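Local coordinates for putative NADPH-dependent oxidoreductase (Desulfitobacterium hafniense DCB-2, PDB 3DB2), which probably catalyses an NADPH-dependent oxidation or reduction, holding the nucleotide in a Rossmann domain, on a substrate that is not yet known, at residues Val8-Leu13 / Asp22-Ser27; Gly14-Val19 / Asp301-Glu306; Val67-Ile72 / Asp312-Gly317; Glu81-Cys86 / Asp110-Glu115; Lys97-Ser102 / Ile322-Ser327. All blocks are in the same frame, centred on the assembly; numbering follows the deposited sequence.

Contact 1. Residues Val8-Leu13 / Asp22-Ser27; sequences VAAIGL and DAYTKS
This contact lies inside the first beta-alpha-beta unit of the Rossmann fold, where Tyr24 of helix 15-24 packs on Val8 and Ala10 of strand 6-11. All three residues are buried. Val8 and Ala10 alternate with Ala9 along the strand, and their CB atoms face the helix. The ring of Tyr24 extends across to both. Its CE1 lies 4.2 Å from Val8 CG2, which meets the ring obliquely. Its OH ends 3.8 Å from Ala10 CB. Tyr24 CG sits between its own backbone N and carbonyl carbon (chi1 63°). This sends the ring back toward the N-terminal end of the helix. Leu30, Leu32 and Ile71 of the two neighbouring strands also touch Tyr24, as does Val307 of helix 302-316. Past the tyrosine the chain turns sharply. Residues Tyr24 to Ser27 form a type I beta turn, closed by Ser27 N bonding Tyr24 O at 3.0 Å. At the C-terminal end of strand 6-11, Gly12 has a positive phi of 103°. A side chain there would press on the carbonyl O of Ile11. Gly12 fits the first glycine of a GxGxxA pattern, consistent with a dinucleotide-binding loop. Across the segments there is a carbon contact and one approach of a hydroxyl to a methyl. Strand and helix therefore meet here by van der Waals packing, with no directed polar bond between the two segments.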
# COMPACT_ATOMS: atom_id res chain seq x y z
N VAL C 8 37.70 -14.97 -10.23
CA VAL C 8 36.38 -14.75 -10.83
C VAL C 8 36.51 -14.25 -12.25
O VAL C 8 37.53 -13.63 -12.61
CB VAL C 8 35.54 -13.79 -9.96
CG1 VAL C 8 35.44 -14.37 -8.55
CG2 VAL C 8 36.09 -12.38 -9.90
N ALA C 9 35.50 -14.53 -13.06
CA ALA C 9 35.41 -14.03 -14.43
C ALA C 9 34.06 -13.32 -14.60
O ALA C 9 33.07 -13.87 -14.12
CB ALA C 9 35.48 -15.08 -15.51
N ALA C 10 34.09 -12.19 -15.28
CA ALA C 10 32.93 -11.38 -15.59
C ALA C 10 32.41 -11.80 -16.96
O ALA C 10 33.12 -11.76 -17.95
CB ALA C 10 33.17 -9.88 -15.54
N ILE C 11 31.16 -12.24 -17.00
CA ILE C 11 30.48 -12.56 -18.25
C ILE C 11 29.29 -11.64 -18.47
O ILE C 11 28.34 -11.62 -17.68
CB ILE C 11 30.10 -14.05 -18.26
CG1 ILE C 11 31.34 -14.94 -18.30
CG2 ILE C 11 29.17 -14.34 -19.42
CD1 ILE C 11 31.10 -16.35 -17.82
N GLY C 12 29.36 -10.85 -19.55
CA GLY C 12 28.28 -9.91 -19.88
C GLY C 12 28.80 -8.55 -19.44
O GLY C 12 28.85 -8.18 -18.26
N LEU C 13 29.29 -7.73 -20.38
CA LEU C 13 30.04 -6.56 -19.89
C LEU C 13 29.32 -5.26 -20.23
O LEU C 13 29.91 -4.31 -20.75
CB LEU C 13 31.45 -6.64 -20.46
CG LEU C 13 32.17 -7.97 -20.22
CD1 LEU C 13 33.53 -7.94 -20.89
CD2 LEU C 13 32.32 -8.24 -18.74
N ASP C 22 33.04 -2.44 -9.74
CA ASP C 22 33.40 -1.31 -8.90
C ASP C 22 33.28 -1.69 -7.43
O ASP C 22 34.06 -1.33 -6.55
CB ASP C 22 32.49 -0.12 -9.23
CG ASP C 22 32.93 0.60 -10.49
OD1 ASP C 22 33.96 0.21 -11.07
OD2 ASP C 22 32.22 1.54 -10.89
N ALA C 23 32.28 -2.50 -7.08
CA ALA C 23 32.21 -2.95 -5.69
C ALA C 23 33.08 -4.15 -5.39
O ALA C 23 33.85 -4.13 -4.41
CB ALA C 23 30.73 -3.22 -5.40
N TYR C 24 32.98 -5.23 -6.18
CA TYR C 24 33.58 -6.50 -5.73
C TYR C 24 35.09 -6.47 -5.87
O TYR C 24 35.77 -7.24 -5.18
CB TYR C 24 32.98 -7.73 -6.41
CG TYR C 24 33.08 -7.95 -7.88
CD1 TYR C 24 34.29 -8.31 -8.47
CD2 TYR C 24 31.98 -7.82 -8.71
CE1 TYR C 24 34.41 -8.52 -9.83
CE2 TYR C 24 32.08 -8.03 -10.08
CZ TYR C 24 33.31 -8.38 -10.62
OH TYR C 24 33.44 -8.60 -11.98
N THR C 25 35.65 -5.63 -6.75
CA THR C 25 37.12 -5.73 -6.88
C THR C 25 37.80 -5.08 -5.68
O THR C 25 39.01 -5.17 -5.52
CB THR C 25 37.63 -5.13 -8.19
OG1 THR C 25 37.27 -3.73 -8.27
CG2 THR C 25 36.96 -5.83 -9.36
N LYS C 26 37.02 -4.43 -4.81
CA LYS C 26 37.58 -3.95 -3.54
C LYS C 26 37.90 -5.07 -2.56
O LYS C 26 38.63 -4.83 -1.59
CB LYS C 26 36.63 -2.99 -2.84
CG LYS C 26 36.15 -1.83 -3.68
CD LYS C 26 35.32 -0.91 -2.79
CE LYS C 26 34.63 0.15 -3.64
NZ LYS C 26 33.97 1.17 -2.76
N SER C 27 37.34 -6.25 -2.80
CA SER C 27 37.47 -7.39 -1.91
C SER C 27 38.83 -8.10 -1.99
O SER C 27 39.29 -8.44 -3.08
CB SER C 27 36.40 -8.43 -2.22
OG SER C 27 36.36 -9.43 -1.21

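Contact 2. Residues Gly14-Val19 / Asp301-Glu306; sequences GRWAYV and DHLRVE
Leu303 meets Trp16 and Val19 where helix 302-316 packs on helix 15-24, the first helix of the Rossmann fold. The leucine lies far along the chain, after strand 290-295 of the large mixed sheet. The contact thus brings a late part of the chain back onto the nucleotide-binding fold. The CB of Leu303 faces the other helix, and both methyls make contact. CD1 reaches Val19 CG1 at 3.7 Å and Trp16 CH2 at 3.9 Å. CD2 lies 3.9 Å from Trp16 CZ2. Trp16 and Leu303 approach from opposite directions, and the leucine meets the indole obliquely. The Trp16 CB does not head for the other helix, but CG lies anti to the backbone N (chi1 -168°) and the six-membered ring swings in to the leucine. Val19, about one turn on, lies over one face of the indole, with CB 3.6 Å above the plane, toward the rim. The polar end of Trp16 is engaged too, since NE1 bonds Glu96 OE2. Leu303 also touches Met20 and Ala23, so it packs along the same helix beyond these residues. Its own helix begins just before it. Asp301 is the N-cap, and its carboxylate takes the backbone N-H of Arg304. That bond runs from Arg304 N to Asp301 OD1 at 3.2 Å, with an N-H...O angle of 164°, and meets the oxygen from above the carboxylate plane.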
# COMPACT_ATOMS: atom_id res chain seq x y z
N GLY C 14 28.03 -5.23 -19.93
CA GLY C 14 27.20 -4.04 -19.91
C GLY C 14 27.45 -3.16 -18.70
O GLY C 14 28.35 -3.28 -17.88
N ARG C 15 26.62 -2.16 -18.54
CA ARG C 15 26.62 -1.20 -17.46
C ARG C 15 26.71 -1.88 -16.10
O ARG C 15 27.60 -1.58 -15.33
CB ARG C 15 25.31 -0.37 -17.56
N TRP C 16 25.77 -2.78 -15.83
CA TRP C 16 25.70 -3.43 -14.52
C TRP C 16 26.97 -4.22 -14.25
O TRP C 16 27.41 -4.28 -13.10
CB TRP C 16 24.44 -4.32 -14.42
CG TRP C 16 24.26 -4.72 -12.97
CD1 TRP C 16 24.35 -6.00 -12.48
CD2 TRP C 16 23.99 -3.85 -11.86
NE1 TRP C 16 24.14 -5.97 -11.12
CE2 TRP C 16 23.92 -4.67 -10.73
CE3 TRP C 16 23.80 -2.47 -11.73
CZ2 TRP C 16 23.66 -4.14 -9.46
CZ3 TRP C 16 23.55 -1.93 -10.48
CH2 TRP C 16 23.48 -2.79 -9.37
N ALA C 17 27.62 -4.79 -15.27
CA ALA C 17 28.90 -5.44 -15.00
C ALA C 17 29.92 -4.55 -14.34
O ALA C 17 30.74 -4.98 -13.53
CB ALA C 17 29.47 -5.96 -16.32
N TYR C 18 29.96 -3.27 -14.71
CA TYR C 18 30.89 -2.31 -14.15
C TYR C 18 30.49 -1.86 -12.74
O TYR C 18 31.29 -1.64 -11.83
CB TYR C 18 30.95 -1.09 -15.08
CG TYR C 18 31.63 -1.31 -16.41
CD1 TYR C 18 31.06 -2.02 -17.45
CD2 TYR C 18 32.90 -0.80 -16.61
CE1 TYR C 18 31.71 -2.22 -18.66
CE2 TYR C 18 33.56 -0.97 -17.81
CZ TYR C 18 32.97 -1.68 -18.83
OH TYR C 18 33.69 -1.82 -20.00
N VAL C 19 29.20 -1.65 -12.53
CA VAL C 19 28.74 -1.34 -11.17
C VAL C 19 29.14 -2.48 -10.24
O VAL C 19 29.62 -2.16 -9.15
CB VAL C 19 27.23 -1.12 -11.14
CG1 VAL C 19 26.64 -1.00 -9.73
CG2 VAL C 19 26.93 0.15 -11.92
N ASP C 301 27.82 -2.99 2.42
CA ASP C 301 28.13 -2.92 0.99
C ASP C 301 27.42 -4.09 0.30
O ASP C 301 28.01 -5.16 0.09
CB ASP C 301 29.63 -2.95 0.72
CG ASP C 301 29.95 -2.59 -0.73
OD1 ASP C 301 29.09 -2.87 -1.59
OD2 ASP C 301 31.03 -2.02 -1.02
N HIS C 302 26.16 -3.86 -0.03
CA HIS C 302 25.25 -4.93 -0.48
C HIS C 302 25.77 -5.66 -1.70
O HIS C 302 25.62 -6.88 -1.82
CB HIS C 302 23.88 -4.32 -0.70
CG HIS C 302 23.66 -3.27 -1.73
ND1 HIS C 302 23.13 -3.52 -2.98
CD2 HIS C 302 23.91 -1.94 -1.71
CE1 HIS C 302 23.05 -2.40 -3.66
NE2 HIS C 302 23.53 -1.41 -2.91
N LEU C 303 26.43 -4.94 -2.62
CA LEU C 303 26.86 -5.63 -3.86
C LEU C 303 28.14 -6.39 -3.59
O LEU C 303 28.37 -7.51 -4.04
CB LEU C 303 27.04 -4.60 -4.99
CG LEU C 303 25.82 -3.77 -5.36
CD1 LEU C 303 26.16 -2.84 -6.52
CD2 LEU C 303 24.65 -4.68 -5.71
N ARG C 304 29.05 -5.80 -2.81
CA ARG C 304 30.29 -6.48 -2.47
C ARG C 304 30.08 -7.73 -1.64
O ARG C 304 30.62 -8.79 -1.93
CB ARG C 304 31.20 -5.52 -1.69
CG ARG C 304 32.46 -6.17 -1.15
CD ARG C 304 33.40 -5.11 -0.59
NE ARG C 304 34.54 -5.72 0.09
CZ ARG C 304 35.50 -5.05 0.72
NH1 ARG C 304 35.51 -3.74 0.81
NH2 ARG C 304 36.49 -5.72 1.30
N VAL C 305 29.26 -7.62 -0.59
CA VAL C 305 29.09 -8.76 0.31
C VAL C 305 28.40 -9.92 -0.40
O VAL C 305 28.67 -11.07 -0.02
CB VAL C 305 28.34 -8.45 1.61
CG1 VAL C 305 29.12 -7.43 2.41
CG2 VAL C 305 26.91 -7.98 1.32
N GLU C 306 27.55 -9.68 -1.38
CA GLU C 306 26.86 -10.82 -2.00
C GLU C 306 27.80 -11.68 -2.85
O GLU C 306 27.67 -12.90 -2.84
CB GLU C 306 25.65 -10.35 -2.78
CG GLU C 306 25.79 -9.84 -4.19
CD GLU C 306 24.47 -9.45 -4.85
OE1 GLU C 306 23.42 -10.08 -4.61
OE2 GLU C 306 24.47 -8.49 -5.65

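Contact 3. Residues Val67-Ile72 / Asp312-Gly317; sequences VEMVII and DVIRNG
Glu68 and Arg315 form the tight part of this contact, a two-pronged salt bridge. Arg315 NH1 bonds Glu68 OE1 at 2.9 Å, with a fairly straight N-H...O angle of 160°. Arg315 NH2 bonds Glu68 OE2 at 2.6 Å and is more bent. Both oxygens use their syn lone pairs. The carboxylate and guanidinium planes are 25° apart, so the groups meet nearly flat, although the two side chains cross at about a right angle. The arginine chain bends at chi2 to bring its end round. Further bonds fix both groups: Glu68 OE2 also takes Gly7 N, and Arg315 gives NE to Asn4 O and NH2 to Pro5 O. Glu68 directly precedes strand 69-72, a central strand of the parallel Rossmann sheet. Arg315 lies in the last turn of helix 302-316, so the bridge ties that helix to the sheet. Beside it the packing is looser. Ile314 CD1 comes only to 4.1 Å from CB of Met69, a selenomethionine. Ile314 CG2 is also 4.1 Å from Glu68 OE1. On the solvent side, Asn316 and Gly317 are exposed, and Gly317, the first residue past the helix, has a positive phi of 88°.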
# COMPACT_ATOMS: atom_id res chain seq x y z
N VAL C 67 39.96 -19.54 -12.92
CA VAL C 67 38.58 -19.03 -12.82
C VAL C 67 37.76 -20.04 -12.01
O VAL C 67 37.49 -21.12 -12.52
CB VAL C 67 37.95 -18.76 -14.19
CG1 VAL C 67 36.43 -18.59 -14.08
CG2 VAL C 67 38.57 -17.51 -14.77
N GLU C 68 37.41 -19.66 -10.78
CA GLU C 68 36.67 -20.54 -9.90
C GLU C 68 35.16 -20.23 -9.93
O GLU C 68 34.35 -21.13 -9.72
CB GLU C 68 37.19 -20.48 -8.47
CG GLU C 68 38.70 -20.63 -8.35
CD GLU C 68 39.17 -20.62 -6.91
OE1 GLU C 68 38.79 -21.56 -6.18
OE2 GLU C 68 39.91 -19.69 -6.53
N MSE C 69 34.86 -18.96 -10.16
CA MSE C 69 33.48 -18.48 -10.11
C MSE C 69 33.25 -17.53 -11.29
O MSE C 69 34.12 -16.71 -11.62
CB MSE C 69 33.25 -17.62 -8.85
CG MSE C 69 31.82 -17.10 -8.73
SE MSE C 69 31.66 -15.51 -7.59
CE MSE C 69 32.98 -15.93 -6.26
N VAL C 70 32.08 -17.61 -11.89
CA VAL C 70 31.68 -16.62 -12.90
C VAL C 70 30.62 -15.68 -12.32
O VAL C 70 29.78 -16.05 -11.51
CB VAL C 70 31.15 -17.27 -14.18
CG1 VAL C 70 32.24 -18.09 -14.88
CG2 VAL C 70 29.95 -18.17 -13.89
N ILE C 71 30.67 -14.45 -12.81
CA ILE C 71 29.75 -13.37 -12.41
C ILE C 71 28.97 -12.97 -13.65
O ILE C 71 29.49 -12.27 -14.54
CB ILE C 71 30.57 -12.24 -11.78
CG1 ILE C 71 31.28 -12.72 -10.49
CG2 ILE C 71 29.70 -11.01 -11.52
CD1 ILE C 71 32.28 -11.75 -9.95
N ILE C 72 27.75 -13.46 -13.77
CA ILE C 72 26.93 -13.42 -14.96
C ILE C 72 25.96 -12.25 -14.93
O ILE C 72 25.02 -12.23 -14.13
CB ILE C 72 26.15 -14.74 -15.15
CG1 ILE C 72 27.12 -15.92 -15.25
CG2 ILE C 72 25.18 -14.73 -16.32
CD1 ILE C 72 26.46 -17.28 -15.19
N ASP C 312 33.16 -17.10 0.05
CA ASP C 312 33.21 -17.71 1.39
C ASP C 312 32.72 -19.15 1.34
O ASP C 312 33.34 -20.05 1.93
CB ASP C 312 32.38 -16.91 2.39
CG ASP C 312 33.12 -15.69 2.89
OD1 ASP C 312 34.24 -15.43 2.44
OD2 ASP C 312 32.58 -14.97 3.76
N VAL C 313 31.59 -19.41 0.65
CA VAL C 313 31.15 -20.80 0.56
C VAL C 313 31.99 -21.67 -0.37
O VAL C 313 32.03 -22.90 -0.24
CB VAL C 313 29.66 -20.88 0.15
CG1 VAL C 313 28.88 -20.12 1.23
CG2 VAL C 313 29.44 -20.36 -1.24
N ILE C 314 32.70 -21.10 -1.34
CA ILE C 314 33.61 -21.95 -2.13
C ILE C 314 34.79 -22.37 -1.26
O ILE C 314 35.18 -23.53 -1.30
CB ILE C 314 34.09 -21.27 -3.41
CG1 ILE C 314 33.05 -21.23 -4.55
CG2 ILE C 314 35.36 -21.89 -4.01
CD1 ILE C 314 33.36 -20.09 -5.52
N ARG C 315 35.34 -21.45 -0.47
CA ARG C 315 36.53 -21.75 0.31
C ARG C 315 36.21 -22.53 1.58
O ARG C 315 37.01 -23.38 1.99
CB ARG C 315 37.29 -20.47 0.67
CG ARG C 315 38.00 -19.80 -0.50
CD ARG C 315 39.44 -20.27 -0.65
NE ARG C 315 40.12 -19.71 -1.81
CZ ARG C 315 40.05 -20.14 -3.06
NH1 ARG C 315 39.30 -21.18 -3.35
NH2 ARG C 315 40.69 -19.59 -4.09
N ASN C 316 35.08 -22.25 2.22
CA ASN C 316 34.81 -22.72 3.57
C ASN C 316 33.63 -23.69 3.64
O ASN C 316 33.34 -24.24 4.70
CB ASN C 316 34.50 -21.55 4.51
CG ASN C 316 35.54 -20.46 4.58
OD1 ASN C 316 36.75 -20.69 4.47
ND2 ASN C 316 35.12 -19.22 4.79
N GLY C 317 32.93 -23.89 2.54
CA GLY C 317 31.80 -24.78 2.48
C GLY C 317 30.48 -24.10 2.85
O GLY C 317 30.42 -22.94 3.28

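Contact 4. Residues Glu81-Cys86 / Asp110-Glu115; sequences EVIEQC and DQVIKE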
# COMPACT_ATOMS: atom_id res chain seq x y z
N GLU C 81 21.22 -20.69 -20.46
CA GLU C 81 22.27 -21.37 -21.24
C GLU C 81 23.65 -20.96 -20.76
O GLU C 81 24.63 -21.71 -20.82
CB GLU C 81 22.09 -21.06 -22.73
CG GLU C 81 22.21 -19.59 -23.06
CD GLU C 81 21.91 -19.27 -24.51
OE1 GLU C 81 20.75 -18.92 -24.77
OE2 GLU C 81 22.84 -19.36 -25.34
N VAL C 82 23.81 -19.72 -20.26
CA VAL C 82 25.16 -19.35 -19.82
C VAL C 82 25.53 -20.09 -18.54
O VAL C 82 26.63 -20.63 -18.39
CB VAL C 82 25.28 -17.84 -19.65
CG1 VAL C 82 26.63 -17.50 -19.06
CG2 VAL C 82 25.08 -17.14 -20.98
N ILE C 83 24.59 -20.13 -17.60
CA ILE C 83 24.79 -20.92 -16.38
C ILE C 83 25.04 -22.38 -16.71
O ILE C 83 25.93 -23.04 -16.15
CB ILE C 83 23.59 -20.78 -15.41
CG1 ILE C 83 23.40 -19.36 -14.88
CG2 ILE C 83 23.70 -21.75 -14.26
CD1 ILE C 83 21.99 -19.06 -14.33
N GLU C 84 24.30 -22.95 -17.65
CA GLU C 84 24.51 -24.37 -17.95
C GLU C 84 25.94 -24.60 -18.48
O GLU C 84 26.60 -25.51 -18.01
CB GLU C 84 23.47 -24.85 -18.94
CG GLU C 84 22.07 -25.11 -18.43
CD GLU C 84 21.03 -25.30 -19.51
OE1 GLU C 84 21.22 -24.82 -20.64
OE2 GLU C 84 19.99 -25.95 -19.24
N GLN C 85 26.38 -23.76 -19.42
CA GLN C 85 27.74 -23.91 -19.93
C GLN C 85 28.78 -23.73 -18.86
O GLN C 85 29.75 -24.51 -18.74
CB GLN C 85 27.98 -22.95 -21.09
CG GLN C 85 29.21 -23.35 -21.91
CD GLN C 85 29.63 -22.39 -22.98
OE1 GLN C 85 29.03 -21.34 -23.22
NE2 GLN C 85 30.70 -22.72 -23.68
N CYS C 86 28.62 -22.74 -17.97
CA CYS C 86 29.65 -22.55 -16.94
C CYS C 86 29.61 -23.63 -15.88
O CYS C 86 30.63 -24.17 -15.47
CB CYS C 86 29.49 -21.18 -16.28
SG CYS C 86 29.67 -19.81 -17.42
N ASP C 110 17.94 -24.62 -11.87
CA ASP C 110 17.92 -25.46 -10.66
C ASP C 110 18.49 -26.84 -10.97
O ASP C 110 19.29 -27.39 -10.22
CB ASP C 110 16.48 -25.51 -10.15
CG ASP C 110 16.29 -26.11 -8.77
OD1 ASP C 110 17.21 -26.07 -7.93
OD2 ASP C 110 15.18 -26.66 -8.54
N GLN C 111 18.13 -27.39 -12.12
CA GLN C 111 18.54 -28.76 -12.44
C GLN C 111 20.03 -28.90 -12.67
O GLN C 111 20.71 -29.80 -12.16
CB GLN C 111 17.76 -29.15 -13.69
CG GLN C 111 18.34 -30.41 -14.33
CD GLN C 111 17.83 -31.69 -13.70
OE1 GLN C 111 17.20 -31.67 -12.64
NE2 GLN C 111 18.12 -32.80 -14.38
N VAL C 112 20.58 -27.96 -13.45
CA VAL C 112 22.05 -28.05 -13.71
C VAL C 112 22.87 -27.78 -12.49
O VAL C 112 23.98 -28.31 -12.35
CB VAL C 112 22.40 -27.14 -14.90
CG1 VAL C 112 22.51 -25.67 -14.48
CG2 VAL C 112 23.71 -27.58 -15.57
N ILE C 113 22.39 -26.95 -11.54
CA ILE C 113 23.09 -26.76 -10.28
C ILE C 113 22.97 -28.03 -9.42
O ILE C 113 23.95 -28.47 -8.83
CB ILE C 113 22.55 -25.56 -9.49
CG1 ILE C 113 22.68 -24.22 -10.24
CG2 ILE C 113 23.16 -25.41 -8.10
CD1 ILE C 113 24.03 -23.84 -10.78
N LYS C 114 21.78 -28.63 -9.40
CA LYS C 114 21.66 -29.92 -8.71
C LYS C 114 22.65 -30.92 -9.30
O LYS C 114 23.49 -31.45 -8.56
CB LYS C 114 20.20 -30.40 -8.82
CG LYS C 114 19.24 -29.66 -7.91
CD LYS C 114 17.77 -30.01 -8.05
CE LYS C 114 17.25 -29.94 -9.47
NZ LYS C 114 15.80 -30.28 -9.63
N GLU C 115 22.56 -31.14 -10.60
CA GLU C 115 23.43 -32.03 -11.35
C GLU C 115 24.91 -31.82 -11.01
O GLU C 115 25.61 -32.72 -10.55
CB GLU C 115 23.31 -31.84 -12.87
CG GLU C 115 22.30 -32.71 -13.56
CD GLU C 115 21.63 -32.05 -14.76
OE1 GLU C 115 22.24 -31.15 -15.36
OE2 GLU C 115 20.49 -32.45 -15.10
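Val112 of helix 103-116 fits against Ile83 and Glu84 of helix 79-88 with both of its methyls. Each pair of side chains meets at a slant. Val112 CG1 lies between its own backbone N and carbonyl carbon (chi1 79°). There it touches Ile83 CG2 at 4.1 Å and Glu84 CG at 4.0 Å. The other methyl, CG2, rests 4.1 Å from Glu84 CA, close to the backbone of the facing helix. Ile83 offers a single branch to this contact. Its CG2 also meets Ile113 CD1 at 4.1 Å, so one methyl serves two neighbours. The CB of Ile113 does not aim at the other helix, but its CD1 bends round to reach it. Glu84 lends only its aliphatic part. Its chain is extended beyond CG, and OE1 forms a salt bridge with Arg108 on the facing helix. This bridge probably balances the charge of Glu84 itself, and would ease its closeness to the like-charged Glu115, whose OE1 is 6.9 Å from Glu84 OE2. Cut back to an alanine, Val112 would probably leave Ile83 CG2 and Glu84 CG without their partner across the helices. The two segments run almost side by side, at 9° and with axes 9.6 Å apart. Ile83 and Ile113 also both touch Ile93 of strand 92-96, which lies between the two helices in the chain. Neighbouring parallel helices on one face of a parallel sheet, linked through a strand, are typical of the Rossmann fold.

Contact 5. Residues Lys97-Ser102 / Ile322-Ser327; sequences KPISVS and IGAEAS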
# COMPACT_ATOMS: atom_id res chain seq x y z
N LYS C 97 19.96 -10.94 -10.50
CA LYS C 97 18.56 -11.19 -10.35
C LYS C 97 17.68 -10.92 -11.61
O LYS C 97 18.22 -9.99 -12.32
CB LYS C 97 17.85 -10.44 -9.23
CG LYS C 97 18.34 -9.05 -8.95
CD LYS C 97 18.26 -8.07 -10.10
CE LYS C 97 16.81 -7.69 -10.39
NZ LYS C 97 16.81 -6.24 -10.82
N PRO C 98 16.51 -11.40 -12.06
CA PRO C 98 15.53 -12.53 -11.79
C PRO C 98 16.51 -13.64 -12.21
O PRO C 98 17.31 -13.33 -13.11
CB PRO C 98 14.33 -12.31 -12.62
CG PRO C 98 14.84 -11.51 -13.76
CD PRO C 98 15.95 -10.65 -13.22
N ILE C 99 16.41 -14.78 -11.59
CA ILE C 99 17.08 -15.99 -12.06
C ILE C 99 16.85 -16.16 -13.55
O ILE C 99 17.78 -16.51 -14.30
CB ILE C 99 16.59 -17.20 -11.26
CG1 ILE C 99 17.17 -18.51 -11.80
CG2 ILE C 99 15.08 -17.33 -11.21
CD1 ILE C 99 17.06 -19.64 -10.78
N SER C 100 15.64 -15.86 -14.01
CA SER C 100 15.25 -15.83 -15.40
C SER C 100 13.89 -15.15 -15.52
O SER C 100 13.33 -14.80 -14.48
CB SER C 100 15.14 -17.27 -15.94
OG SER C 100 14.15 -18.03 -15.29
N VAL C 101 13.34 -14.98 -16.70
CA VAL C 101 11.95 -14.53 -16.79
C VAL C 101 11.01 -15.66 -17.14
O VAL C 101 9.78 -15.52 -17.04
CB VAL C 101 11.82 -13.33 -17.74
CG1 VAL C 101 12.35 -12.12 -16.99
CG2 VAL C 101 12.56 -13.51 -19.06
N SER C 102 11.50 -16.85 -17.55
CA SER C 102 10.53 -17.92 -17.77
C SER C 102 10.73 -19.07 -16.79
O SER C 102 11.81 -19.37 -16.28
CB SER C 102 10.60 -18.43 -19.20
OG SER C 102 11.47 -19.55 -19.27
N ILE C 322 20.65 -17.38 -1.23
CA ILE C 322 19.58 -17.38 -2.19
C ILE C 322 19.90 -18.32 -3.36
O ILE C 322 20.48 -17.88 -4.36
CB ILE C 322 19.27 -16.00 -2.81
CG1 ILE C 322 19.29 -14.83 -1.85
CG2 ILE C 322 17.92 -16.11 -3.50
CD1 ILE C 322 18.93 -13.49 -2.48
N GLY C 323 19.49 -19.56 -3.18
CA GLY C 323 19.66 -20.61 -4.17
C GLY C 323 18.65 -20.53 -5.29
O GLY C 323 17.81 -19.62 -5.37
N ALA C 324 18.74 -21.52 -6.18
CA ALA C 324 17.91 -21.64 -7.38
C ALA C 324 16.44 -21.79 -7.00
O ALA C 324 15.61 -21.19 -7.67
CB ALA C 324 18.34 -22.83 -8.23
N GLU C 325 16.16 -22.53 -5.94
CA GLU C 325 14.78 -22.75 -5.53
C GLU C 325 14.13 -21.45 -5.04
O GLU C 325 13.04 -21.07 -5.46
CB GLU C 325 14.75 -23.77 -4.41
CG GLU C 325 13.56 -24.69 -4.32
CD GLU C 325 13.86 -25.73 -3.23
OE1 GLU C 325 13.81 -25.36 -2.04
OE2 GLU C 325 14.15 -26.88 -3.63
N ALA C 326 14.82 -20.79 -4.14
CA ALA C 326 14.42 -19.53 -3.54
C ALA C 326 14.24 -18.49 -4.65
O ALA C 326 13.24 -17.78 -4.68
CB ALA C 326 15.40 -19.10 -2.48
N SER C 327 15.20 -18.42 -5.56
CA SER C 327 15.09 -17.45 -6.65
C SER C 327 13.88 -17.74 -7.52
O SER C 327 13.15 -16.82 -7.93
CB SER C 327 16.35 -17.45 -7.52
OG SER C 327 17.49 -17.23 -6.72
O HOH W 1 14.82 -14.44 -9.08
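Ile99 lies against Ser327 and Ala324 at the start of helix 324-343. It sits in the loop after strand 92-96 of the Rossmann sheet. Just before it come Lys97 and Pro98, joined by a cis peptide bond; they match the end of the Glu-Lys-Pro signature of the Gfo/Idh/MocA family. The branches of Ile99 divide the work. Its CB meets Ser327 CB at 3.8 Å, and its CG2 lies over the Ser327 carbonyl, 3.8 Å from O. CG1 is anti to the backbone N (chi1 175°) and carries CD1 to the first turn of the helix, 3.8 Å from Ala324 O and 4.3 Å from Ala324 CB. Cys122 and Ile109 also touch Ile99. An alanine in place of Ile99 would lack these outer branches and would probably leave a gap beside Ala324 and the Ser327 carbonyl. One water bridges the two backbones. It accepts from Ile99 N at 3.0 Å and donates to Ser327 O at 3.1 Å. The serine hydroxyl turns back into its own helix. Gly323, the N-cap, accepts twice there: its O takes Ser327 N at 2.9 Å and Ser327 OG at 2.8 Å, the hydroxyl coming from above the carbonyl plane.

How the contacts relate
Contacts 1 and 2 share helix 15-24, and their centres are 7 Å apart. Between them they contain Gly12 and Gly14 of the glycine-rich turn, which is probably part of the nucleotide site. Contact 3 joins contact 1 through neighbouring strands: Ala9 O and Ile71 N, 2.8 Å apart, probably form a hydrogen bond. Contacts 2 and 3 use two ends of helix 302-316, with centres 16 Å apart. Contact 4 packs on contact 3 where Ile72 CD1 meets Ile83 CG1 at 3.7 Å. Contact 5 is 12 Å from contact 4, centre to centre, and meets it at Asp110 and Ala324. Contacts 2, 3 and 5 each bring late chain segments onto the Rossmann fold.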